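Local coordinates for FERM, RhoGEF and pleckstrin domain protein 2 (Danio rerio, PDB 6D21) that probably activates the small GTPase RAC1 as a guanine nucleotide exchange factor, the part present here being its FERM domain, at residues G46-N51 and R78-F83; S130-Y135 and E162-H167; L233-K238 and Q265-W270. All blocks are in the same frame, centred on the assembly; numbering follows the deposited sequence.

How the interactions relate
The three contacts fall in the three lobes of the FERM cloverleaf. Interaction 1 is buried and joins two strands of the ubiquitin-like lobe by backbone bonds, a leucine pair and a salt bridge to a buried glutamate. Interaction 2 is partly buried. It joins the loop after one helix to the end region of another, in the all-helical central lobe, through a histidine, a water and a tyrosine-arginine contact. Interaction 3 lies at the surface of the PH-like lobe, where a helix packs on an edge strand mainly through aromatic rings. Interactions 2 and 3 are farthest apart, about 45 Å between centres. Helix 263-281 links two sites: it carries residues 265-270 and farther along touches Lys82 and Phe83.

Interaction 1 (G46-N51 and R78-F83)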
loop_
_atom_site.group_PDB
_atom_site.type_symbol
_atom_site.label_atom_id
_atom_site.label_comp_id
_atom_site.label_asym_id
_atom_site.label_seq_id
_atom_site.Cartn_x
_atom_site.Cartn_y
_atom_site.Cartn_z
ATOM N N GLY A 46 -3.733 -1.319 8.102
ATOM C CA GLY A 46 -3.874 -0.215 9.027
ATOM C C GLY A 46 -4.906 0.758 8.468
ATOM O O GLY A 46 -5.557 0.478 7.455
ATOM N N LEU A 47 -5.051 1.892 9.135
ATOM C CA LEU A 47 -5.959 2.933 8.692
ATOM C C LEU A 47 -5.158 4.199 8.394
ATOM O O LEU A 47 -4.281 4.569 9.170
ATOM C CB LEU A 47 -7.018 3.225 9.761
ATOM C CG LEU A 47 -8.059 2.148 10.044
ATOM C CD1 LEU A 47 -8.951 2.580 11.210
ATOM C CD2 LEU A 47 -8.899 1.883 8.789
ATOM N N GLU A 48 -5.451 4.854 7.279
ATOM C CA GLU A 48 -4.941 6.200 7.072
ATOM C C GLU A 48 -6.090 7.198 6.992
ATOM O O GLU A 48 -7.225 6.821 6.729
ATOM C CB GLU A 48 -4.065 6.289 5.812
ATOM C CG GLU A 48 -4.222 5.197 4.815
ATOM C CD GLU A 48 -3.209 5.285 3.685
ATOM O OE1 GLU A 48 -2.149 5.938 3.871
ATOM O OE2 GLU A 48 -3.499 4.755 2.601
ATOM N N PHE A 49 -5.787 8.467 7.222
ATOM C CA PHE A 49 -6.778 9.521 7.121
ATOM C C PHE A 49 -6.215 10.670 6.299
ATOM O O PHE A 49 -5.005 10.754 6.092
ATOM C CB PHE A 49 -7.203 10.006 8.511
ATOM C CG PHE A 49 -6.093 10.652 9.291
ATOM C CD1 PHE A 49 -5.262 9.888 10.107
ATOM C CD2 PHE A 49 -5.878 12.028 9.208
ATOM C CE1 PHE A 49 -4.231 10.482 10.829
ATOM C CE2 PHE A 49 -4.857 12.632 9.924
ATOM C CZ PHE A 49 -4.029 11.854 10.736
ATOM N N GLN A 50 -7.098 11.542 5.824
ATOM C CA GLN A 50 -6.673 12.685 5.024
ATOM C C GLN A 50 -6.511 13.898 5.911
ATOM O O GLN A 50 -7.466 14.298 6.572
ATOM C CB GLN A 50 -7.681 12.983 3.909
ATOM C CG GLN A 50 -7.211 12.594 2.543
ATOM C CD GLN A 50 -8.150 13.031 1.435
ATOM O OE1 GLN A 50 -9.349 13.205 1.642
ATOM N NE2 GLN A 50 -7.603 13.188 0.240
ATOM N N ASN A 51 -5.311 14.479 5.940
ATOM C CA ASN A 51 -5.110 15.704 6.714
ATOM C C ASN A 51 -5.705 16.903 5.961
ATOM O O ASN A 51 -6.334 16.724 4.924
ATOM C CB ASN A 51 -3.624 15.936 7.048
ATOM C CG ASN A 51 -2.740 16.172 5.810
ATOM O OD1 ASN A 51 -3.222 16.378 4.690
ATOM N ND2 ASN A 51 -1.430 16.184 6.034
ATOM N N ARG A 78 -9.477 5.464 5.682
ATOM C CA ARG A 78 -9.610 4.336 4.785
ATOM C C ARG A 78 -8.712 3.172 5.225
ATOM O O ARG A 78 -7.625 3.364 5.788
ATOM C CB ARG A 78 -9.280 4.720 3.343
ATOM C CG ARG A 78 -7.805 4.928 3.083
ATOM C CD ARG A 78 -7.557 5.362 1.616
ATOM N NE ARG A 78 -6.127 5.541 1.390
ATOM C CZ ARG A 78 -5.597 5.984 0.260
ATOM N NH1 ARG A 78 -4.282 6.105 0.159
ATOM N NH2 ARG A 78 -6.378 6.282 -0.765
ATOM N N LEU A 79 -9.206 1.970 4.979
ATOM C CA LEU A 79 -8.419 0.756 5.198
ATOM C C LEU A 79 -7.320 0.658 4.133
ATOM O O LEU A 79 -7.588 0.897 2.954
ATOM C CB LEU A 79 -9.330 -0.469 5.141
ATOM C CG LEU A 79 -8.662 -1.818 5.429
ATOM C CD1 LEU A 79 -8.161 -1.861 6.885
ATOM C CD2 LEU A 79 -9.675 -2.884 5.152
ATOM N N SER A 80 -6.091 0.322 4.541
ATOM C CA SER A 80 -4.978 0.186 3.605
ATOM C C SER A 80 -4.040 -0.934 4.055
ATOM O O SER A 80 -3.894 -1.170 5.266
ATOM C CB SER A 80 -4.178 1.496 3.490
ATOM O OG SER A 80 -4.968 2.538 2.944
ATOM N N VAL A 81 -3.377 -1.588 3.099
ATOM C CA VAL A 81 -2.283 -2.504 3.454
ATOM C C VAL A 81 -1.107 -1.677 3.983
ATOM O O VAL A 81 -0.694 -0.714 3.348
ATOM C CB VAL A 81 -1.808 -3.348 2.263
ATOM C CG1 VAL A 81 -0.551 -4.151 2.641
ATOM C CG2 VAL A 81 -2.947 -4.269 1.765
ATOM N N LYS A 82 -0.620 -2.015 5.166
ATOM C CA LYS A 82 0.557 -1.356 5.741
ATOM C C LYS A 82 1.830 -2.159 5.439
ATOM O O LYS A 82 2.886 -1.597 5.154
ATOM C CB LYS A 82 0.393 -1.208 7.261
ATOM C CG LYS A 82 0.994 0.055 7.866
ATOM C CD LYS A 82 2.485 -0.042 8.085
ATOM C CE LYS A 82 3.006 1.196 8.818
ATOM N NZ LYS A 82 2.876 2.434 7.995
ATOM N N PHE A 83 1.719 -3.485 5.526
ATOM C CA PHE A 83 2.864 -4.384 5.340
ATOM C C PHE A 83 2.598 -5.376 4.211
ATOM O O PHE A 83 1.700 -6.199 4.324
ATOM C CB PHE A 83 3.156 -5.167 6.635
ATOM C CG PHE A 83 3.443 -4.288 7.830
ATOM C CD1 PHE A 83 4.598 -3.527 7.887
ATOM C CD2 PHE A 83 2.566 -4.242 8.901
ATOM C CE1 PHE A 83 4.877 -2.729 8.994
ATOM C CE2 PHE A 83 2.830 -3.440 10.003
ATOM C CZ PHE A 83 3.986 -2.677 10.045
#
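Gly46, Leu47 and Glu48 pair with Ser80, Leu79 and Arg78 in antiparallel register. The outer two pairs are hydrogen-bonded, and Leu47 with Leu79 is the non-hydrogen-bonded pair between them, CA to CA 4.8 Å. Of the four backbone bonds, one at each end is 2.8 Å: Gly46 N to Ser80 O, and Arg78 N to Glu48 O. The short strand segments run at 126° to each other. They are neighbours in the mixed sheet of the ubiquitin-like FERM lobe, with strand order 2-1-5-3-4.

Leu47 and Leu79 share the sheet face covered by helix 26-36. Leu47 CD2 lies 3.8 Å from Leu79 CA and touches the Leu79 CD1 methyl more loosely.

Glu48, Arg78 and Ser80 share the other face. Arg78 is extended from CG to NE (chi2 and chi3 both near 180°) and presents NE and NH1 side-on, both to Glu48 OE2, at 3.0 and 2.9 Å. The oxygen lies near the guanidinium plane, but it is met from above the carboxylate plane. The two planes are 44° apart. Ser80 OG donates to Glu48 OE2 at 2.7 Å from the anti side. Ser80 OG also bonds Arg106, and Trp56 makes a cation-pi contact with Arg78.

One buried carboxylate oxygen thus takes three donors. With Arg78 bound to it and Arg106 nearby, Glu48 probably stays ionised, and its charge would offset the closeness of the two arginines.

Interaction 2 (S130-Y135 and E162-H167)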
loop_
_atom_site.group_PDB
_atom_site.type_symbol
_atom_site.label_atom_id
_atom_site.label_comp_id
_atom_site.label_asym_id
_atom_site.label_seq_id
_atom_site.Cartn_x
_atom_site.Cartn_y
_atom_site.Cartn_z
ATOM N N SER A 130 -13.000 -10.864 -12.196
ATOM C CA SER A 130 -13.411 -11.012 -10.799
ATOM C C SER A 130 -14.730 -10.310 -10.472
ATOM O O SER A 130 -15.511 -10.810 -9.675
ATOM C CB SER A 130 -12.323 -10.484 -9.866
ATOM O OG SER A 130 -12.390 -9.069 -9.762
ATOM N N GLU A 131 -14.973 -9.145 -11.064
ATOM C CA GLU A 131 -16.180 -8.393 -10.742
ATOM C C GLU A 131 -17.409 -8.875 -11.512
ATOM O O GLU A 131 -18.467 -9.082 -10.916
ATOM C CB GLU A 131 -15.972 -6.896 -10.997
ATOM C CG GLU A 131 -15.548 -6.103 -9.765
ATOM C CD GLU A 131 -15.890 -4.618 -9.872
ATOM O OE1 GLU A 131 -17.042 -4.292 -10.225
ATOM O OE2 GLU A 131 -15.010 -3.773 -9.600
ATOM N N ILE A 132 -17.269 -9.056 -12.825
ATOM C CA ILE A 132 -18.421 -9.300 -13.687
ATOM C C ILE A 132 -18.396 -10.620 -14.474
ATOM O O ILE A 132 -19.279 -10.864 -15.295
ATOM C CB ILE A 132 -18.599 -8.144 -14.698
ATOM C CG1 ILE A 132 -17.336 -7.957 -15.538
ATOM C CG2 ILE A 132 -18.928 -6.853 -13.981
ATOM C CD1 ILE A 132 -17.438 -8.493 -16.937
ATOM N N GLY A 133 -17.403 -11.469 -14.239
ATOM C CA GLY A 133 -17.416 -12.802 -14.827
ATOM C C GLY A 133 -16.851 -12.927 -16.234
ATOM O O GLY A 133 -15.968 -12.165 -16.623
ATOM N N ASP A 134 -17.369 -13.890 -16.998
ATOM C CA ASP A 134 -16.828 -14.230 -18.319
ATOM C C ASP A 134 -16.925 -13.087 -19.346
ATOM O O ASP A 134 -17.710 -12.143 -19.183
ATOM C CB ASP A 134 -17.533 -15.476 -18.875
ATOM C CG ASP A 134 -17.139 -16.765 -18.143
ATOM O OD1 ASP A 134 -16.176 -16.756 -17.336
ATOM O OD2 ASP A 134 -17.793 -17.803 -18.402
ATOM N N TYR A 135 -16.121 -13.181 -20.405
ATOM C CA TYR A 135 -16.122 -12.170 -21.466
ATOM C C TYR A 135 -17.453 -12.086 -22.213
ATOM O O TYR A 135 -18.005 -13.097 -22.655
ATOM C CB TYR A 135 -15.005 -12.435 -22.482
ATOM C CG TYR A 135 -15.109 -11.553 -23.713
ATOM C CD1 TYR A 135 -14.705 -10.221 -23.675
ATOM C CD2 TYR A 135 -15.624 -12.046 -24.911
ATOM C CE1 TYR A 135 -14.807 -9.409 -24.795
ATOM C CE2 TYR A 135 -15.730 -11.239 -26.035
ATOM C CZ TYR A 135 -15.318 -9.923 -25.972
ATOM O OH TYR A 135 -15.420 -9.114 -27.085
ATOM N N GLU A 162 -9.566 -8.024 -24.964
ATOM C CA GLU A 162 -8.891 -9.111 -25.651
ATOM C C GLU A 162 -8.344 -10.123 -24.646
ATOM O O GLU A 162 -8.601 -11.323 -24.757
ATOM C CB GLU A 162 -7.766 -8.555 -26.535
ATOM C CG GLU A 162 -7.038 -9.576 -27.382
ATOM C CD GLU A 162 -5.964 -8.948 -28.268
ATOM O OE1 GLU A 162 -5.731 -7.720 -28.171
ATOM O OE2 GLU A 162 -5.355 -9.690 -29.068
ATOM N N LEU A 163 -7.608 -9.639 -23.653
ATOM C CA LEU A 163 -7.048 -10.516 -22.634
ATOM C C LEU A 163 -8.134 -11.169 -21.764
ATOM O O LEU A 163 -7.979 -12.304 -21.314
ATOM C CB LEU A 163 -6.068 -9.744 -21.755
ATOM C CG LEU A 163 -4.788 -9.290 -22.453
ATOM C CD1 LEU A 163 -3.943 -8.429 -21.519
ATOM C CD2 LEU A 163 -4.002 -10.504 -22.929
ATOM N N HIS A 164 -9.225 -10.448 -21.527
ATOM C CA HIS A 164 -10.327 -10.969 -20.719
ATOM C C HIS A 164 -10.992 -12.195 -21.385
ATOM O O HIS A 164 -11.613 -13.009 -20.715
ATOM C CB HIS A 164 -11.356 -9.865 -20.468
ATOM C CG HIS A 164 -12.513 -10.285 -19.616
ATOM N ND1 HIS A 164 -13.731 -9.639 -19.649
ATOM C CD2 HIS A 164 -12.642 -11.282 -18.707
ATOM C CE1 HIS A 164 -14.558 -10.214 -18.794
ATOM N NE2 HIS A 164 -13.921 -11.216 -18.211
ATOM N N ARG A 165 -10.843 -12.333 -22.700
ATOM C CA ARG A 165 -11.377 -13.498 -23.424
ATOM C C ARG A 165 -10.703 -14.803 -22.987
ATOM O O ARG A 165 -11.260 -15.885 -23.167
ATOM C CB ARG A 165 -11.220 -13.323 -24.946
ATOM C CG ARG A 165 -12.098 -12.224 -25.548
ATOM C CD ARG A 165 -11.968 -12.155 -27.064
ATOM N NE ARG A 165 -13.249 -12.381 -27.733
ATOM C CZ ARG A 165 -13.525 -13.431 -28.505
ATOM N NH1 ARG A 165 -12.607 -14.369 -28.711
ATOM N NH2 ARG A 165 -14.722 -13.549 -29.067
ATOM N N ARG A 166 -9.501 -14.700 -22.426
ATOM C CA ARG A 166 -8.753 -15.873 -21.989
ATOM C C ARG A 166 -9.240 -16.450 -20.662
ATOM O O ARG A 166 -8.972 -17.604 -20.359
ATOM C CB ARG A 166 -7.270 -15.541 -21.845
ATOM C CG ARG A 166 -6.608 -14.919 -23.057
ATOM C CD ARG A 166 -5.167 -14.585 -22.704
ATOM N NE ARG A 166 -4.392 -14.097 -23.840
ATOM C CZ ARG A 166 -3.115 -13.730 -23.761
ATOM N NH1 ARG A 166 -2.474 -13.794 -22.599
ATOM N NH2 ARG A 166 -2.477 -13.294 -24.840
ATOM N N HIS A 167 -9.937 -15.646 -19.864
ATOM C CA HIS A 167 -10.171 -16.018 -18.471
ATOM C C HIS A 167 -11.536 -16.670 -18.260
ATOM O O HIS A 167 -12.091 -16.600 -17.162
ATOM C CB HIS A 167 -10.054 -14.791 -17.555
ATOM C CG HIS A 167 -8.834 -13.951 -17.799
ATOM N ND1 HIS A 167 -7.631 -14.474 -18.223
ATOM C CD2 HIS A 167 -8.637 -12.618 -17.663
ATOM C CE1 HIS A 167 -6.746 -13.499 -18.342
ATOM N NE2 HIS A 167 -7.329 -12.365 -18.005
HETATM O O HOH W 1 -13.636 -14.565 -19.807
#
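His164 makes the one direct hydrogen bond of this contact. Its NE2 donates to Gly133 O at 2.8 Å, with the oxygen in the ring plane and the donor in the carbonyl plane. At its other nitrogen, ND1 bonds Asp140 of helix 137-146, which fixes the ring's rotation. Gly133, the first residue past helix 117-132, has a positive phi of 86°, where a side chain would jam against the preceding carbonyl.

A bridging water accepts from Tyr135 N at 2.9 Å and donates to His164 O at 2.7 Å. This ties the loop after helix 117-132 to the end region of helix 157-164 in the all-helical central FERM lobe.

The remaining contacts are van der Waals or CH-pi. Ile132 CD1 reaches His164 CE1 at 3.8 Å. Tyr135 lays CA and CB over one face of the imidazole. With CG trans to the backbone N (chi1 171°), the phenol extends to Arg165. Arg165 CG sits over the centre of the tyrosine ring, 3.5 Å from the centroid. Replacing Tyr135 by an alanine would probably leave the Arg165 chain without its ring support and free to turn. Arg165 bends at chi3, and its NE lies 3.2 Å from Tyr135 CE2.

Interaction 3 (L233-K238 and Q265-W270); sequences LSFKRK and QCKIFW
Leu233 opens the contact with its carbonyl, which accepts a hydrogen bond from Trp270 NE1 at 3.0 Å. This joins the edge strand 230-236 to helix 263-281, the C-terminal helix of the PH-like FERM lobe, which packs against the beta-sheet. The short segments run nearly antiparallel, at 170°, with their axes 8.5 Å apart. Leu233 O lies in the indole plane, but NE1 stands above the carbonyl plane. Leu233 CB also touches Trp270 CD1. Next, Ser234 brings its backbone, CA included, near the indole NE1.

Phe235 is the strand's main side chain here. Its CG sits between the backbone N and the carbonyl carbon (chi1 70°), and this sets the ring between Cys266, Lys267 and Trp270. Phe235 CD1 lies over one face of the indole, 3.7 Å from Trp270 CG. The phenyl ring and the five-membered ring of Trp270 have planes 56° apart, so the pair is oblique. Lys267 CA covers one face of the phenyl ring over its centre, 4.2 Å from the centroid. Phe235 CB meets Cys266 CB at 3.9 Å.

Past the strand end, Arg237 and Lys238 bring backbone carbonyls to the helix. Arg237 O approaches Cys266 CB to 3.5 Å, while Lys238 O lies 3.2 Å from Cys266 SG.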
loop_
_atom_site.group_PDB
_atom_site.type_symbol
_atom_site.label_atom_id
_atom_site.label_comp_id
_atom_site.label_asym_id
_atom_site.label_seq_id
_atom_site.Cartn_x
_atom_site.Cartn_y
_atom_site.Cartn_z
ATOM N N LEU A 233 19.588 2.007 11.987
ATOM C CA LEU A 233 18.915 3.076 11.261
ATOM C C LEU A 233 18.664 4.234 12.205
ATOM O O LEU A 233 18.244 4.028 13.335
ATOM C CB LEU A 233 17.596 2.601 10.663
ATOM C CG LEU A 233 17.685 1.515 9.594
ATOM C CD1 LEU A 233 16.298 1.052 9.201
ATOM C CD2 LEU A 233 18.455 2.017 8.383
ATOM N N SER A 234 18.913 5.452 11.740
ATOM C CA SER A 234 18.662 6.616 12.568
ATOM C C SER A 234 18.304 7.818 11.721
ATOM O O SER A 234 18.278 7.731 10.498
ATOM C CB SER A 234 19.888 6.926 13.422
ATOM O OG SER A 234 21.035 7.073 12.602
ATOM N N PHE A 235 18.034 8.943 12.376
ATOM C CA PHE A 235 17.883 10.214 11.679
ATOM C C PHE A 235 18.366 11.381 12.530
ATOM O O PHE A 235 18.103 11.443 13.734
ATOM C CB PHE A 235 16.434 10.435 11.262
ATOM C CG PHE A 235 15.507 10.697 12.405
ATOM C CD1 PHE A 235 14.981 9.652 13.137
ATOM C CD2 PHE A 235 15.144 11.992 12.736
ATOM C CE1 PHE A 235 14.122 9.890 14.184
ATOM C CE2 PHE A 235 14.285 12.238 13.784
ATOM C CZ PHE A 235 13.774 11.188 14.508
ATOM N N LYS A 236 19.079 12.299 11.887
ATOM C CA LYS A 236 19.591 13.491 12.549
ATOM C C LYS A 236 19.031 14.722 11.838
ATOM O O LYS A 236 19.581 15.167 10.829
ATOM C CB LYS A 236 21.124 13.500 12.551
ATOM C CG LYS A 236 21.745 13.675 13.938
ATOM C CD LYS A 236 23.144 13.082 14.008
ATOM C CE LYS A 236 23.620 12.928 15.449
ATOM N NZ LYS A 236 24.049 14.221 16.073
ATOM N N ARG A 237 17.930 15.248 12.375
ATOM C CA ARG A 237 17.169 16.346 11.772
ATOM C C ARG A 237 16.671 15.947 10.379
ATOM O O ARG A 237 15.848 15.041 10.263
ATOM C CB ARG A 237 17.997 17.641 11.754
ATOM C CG ARG A 237 18.301 18.120 13.175
ATOM C CD ARG A 237 19.034 19.448 13.263
ATOM N NE ARG A 237 19.427 19.688 14.650
ATOM C CZ ARG A 237 19.837 20.853 15.148
ATOM N NH1 ARG A 237 19.923 21.930 14.376
ATOM N NH2 ARG A 237 20.168 20.934 16.433
ATOM N N LYS A 238 17.148 16.600 9.325
ATOM C CA LYS A 238 16.669 16.268 7.982
ATOM C C LYS A 238 17.453 15.130 7.333
ATOM O O LYS A 238 17.155 14.734 6.214
ATOM C CB LYS A 238 16.711 17.499 7.072
ATOM C CG LYS A 238 15.844 18.658 7.541
ATOM C CD LYS A 238 16.346 19.976 6.973
ATOM C CE LYS A 238 16.630 19.868 5.482
ATOM N NZ LYS A 238 17.026 21.178 4.894
ATOM N N GLN A 265 9.611 14.272 8.092
ATOM C CA GLN A 265 9.620 13.284 7.019
ATOM C C GLN A 265 10.664 12.205 7.287
ATOM O O GLN A 265 10.439 11.038 6.979
ATOM C CB GLN A 265 9.880 13.957 5.667
ATOM C CG GLN A 265 8.629 14.477 4.983
ATOM C CD GLN A 265 8.949 15.318 3.758
ATOM O OE1 GLN A 265 9.867 16.141 3.785
ATOM N NE2 GLN A 265 8.197 15.114 2.677
ATOM N N CYS A 266 11.804 12.611 7.847
ATOM C CA CYS A 266 12.830 11.670 8.298
ATOM C C CYS A 266 12.238 10.699 9.293
ATOM O O CYS A 266 12.443 9.484 9.230
ATOM C CB CYS A 266 13.994 12.403 8.961
ATOM S SG CYS A 266 15.420 12.607 7.926
ATOM N N LYS A 267 11.498 11.286 10.218
ATOM C CA LYS A 267 10.964 10.617 11.371
ATOM C C LYS A 267 9.887 9.636 10.971
ATOM O O LYS A 267 9.846 8.510 11.459
ATOM C CB LYS A 267 10.425 11.668 12.331
ATOM C CG LYS A 267 9.632 11.136 13.499
ATOM C CD LYS A 267 9.737 12.109 14.670
ATOM C CE LYS A 267 9.644 13.559 14.201
ATOM N NZ LYS A 267 10.273 14.504 15.173
ATOM N N ILE A 268 9.012 10.073 10.074
ATOM C CA ILE A 268 7.987 9.200 9.528
ATOM C C ILE A 268 8.613 8.011 8.800
ATOM O O ILE A 268 8.099 6.882 8.876
ATOM C CB ILE A 268 7.055 9.992 8.586
ATOM C CG1 ILE A 268 6.112 10.875 9.417
ATOM C CG2 ILE A 268 6.281 9.070 7.678
ATOM C CD1 ILE A 268 5.292 11.874 8.601
ATOM N N PHE A 269 9.722 8.244 8.097
ATOM C CA PHE A 269 10.307 7.156 7.321
ATOM C C PHE A 269 11.068 6.212 8.242
ATOM O O PHE A 269 11.075 4.994 8.031
ATOM C CB PHE A 269 11.241 7.651 6.214
ATOM C CG PHE A 269 11.823 6.525 5.388
ATOM C CD1 PHE A 269 10.985 5.681 4.665
ATOM C CD2 PHE A 269 13.186 6.289 5.363
ATOM C CE1 PHE A 269 11.499 4.641 3.912
ATOM C CE2 PHE A 269 13.714 5.247 4.618
ATOM C CZ PHE A 269 12.866 4.416 3.891
ATOM N N TRP A 270 11.715 6.793 9.248
ATOM C CA TRP A 270 12.404 6.012 10.268
ATOM C C TRP A 270 11.405 5.088 10.989
ATOM O O TRP A 270 11.638 3.880 11.089
ATOM C CB TRP A 270 13.124 6.938 11.249
ATOM C CG TRP A 270 13.869 6.212 12.294
ATOM C CD1 TRP A 270 15.107 5.640 12.177
ATOM C CD2 TRP A 270 13.431 5.958 13.627
ATOM N NE1 TRP A 270 15.464 5.040 13.362
ATOM C CE2 TRP A 270 14.456 5.225 14.269
ATOM C CE3 TRP A 270 12.281 6.285 14.348
ATOM C CZ2 TRP A 270 14.358 4.812 15.597
ATOM C CZ3 TRP A 270 12.181 5.861 15.656
ATOM C CH2 TRP A 270 13.220 5.138 16.270
#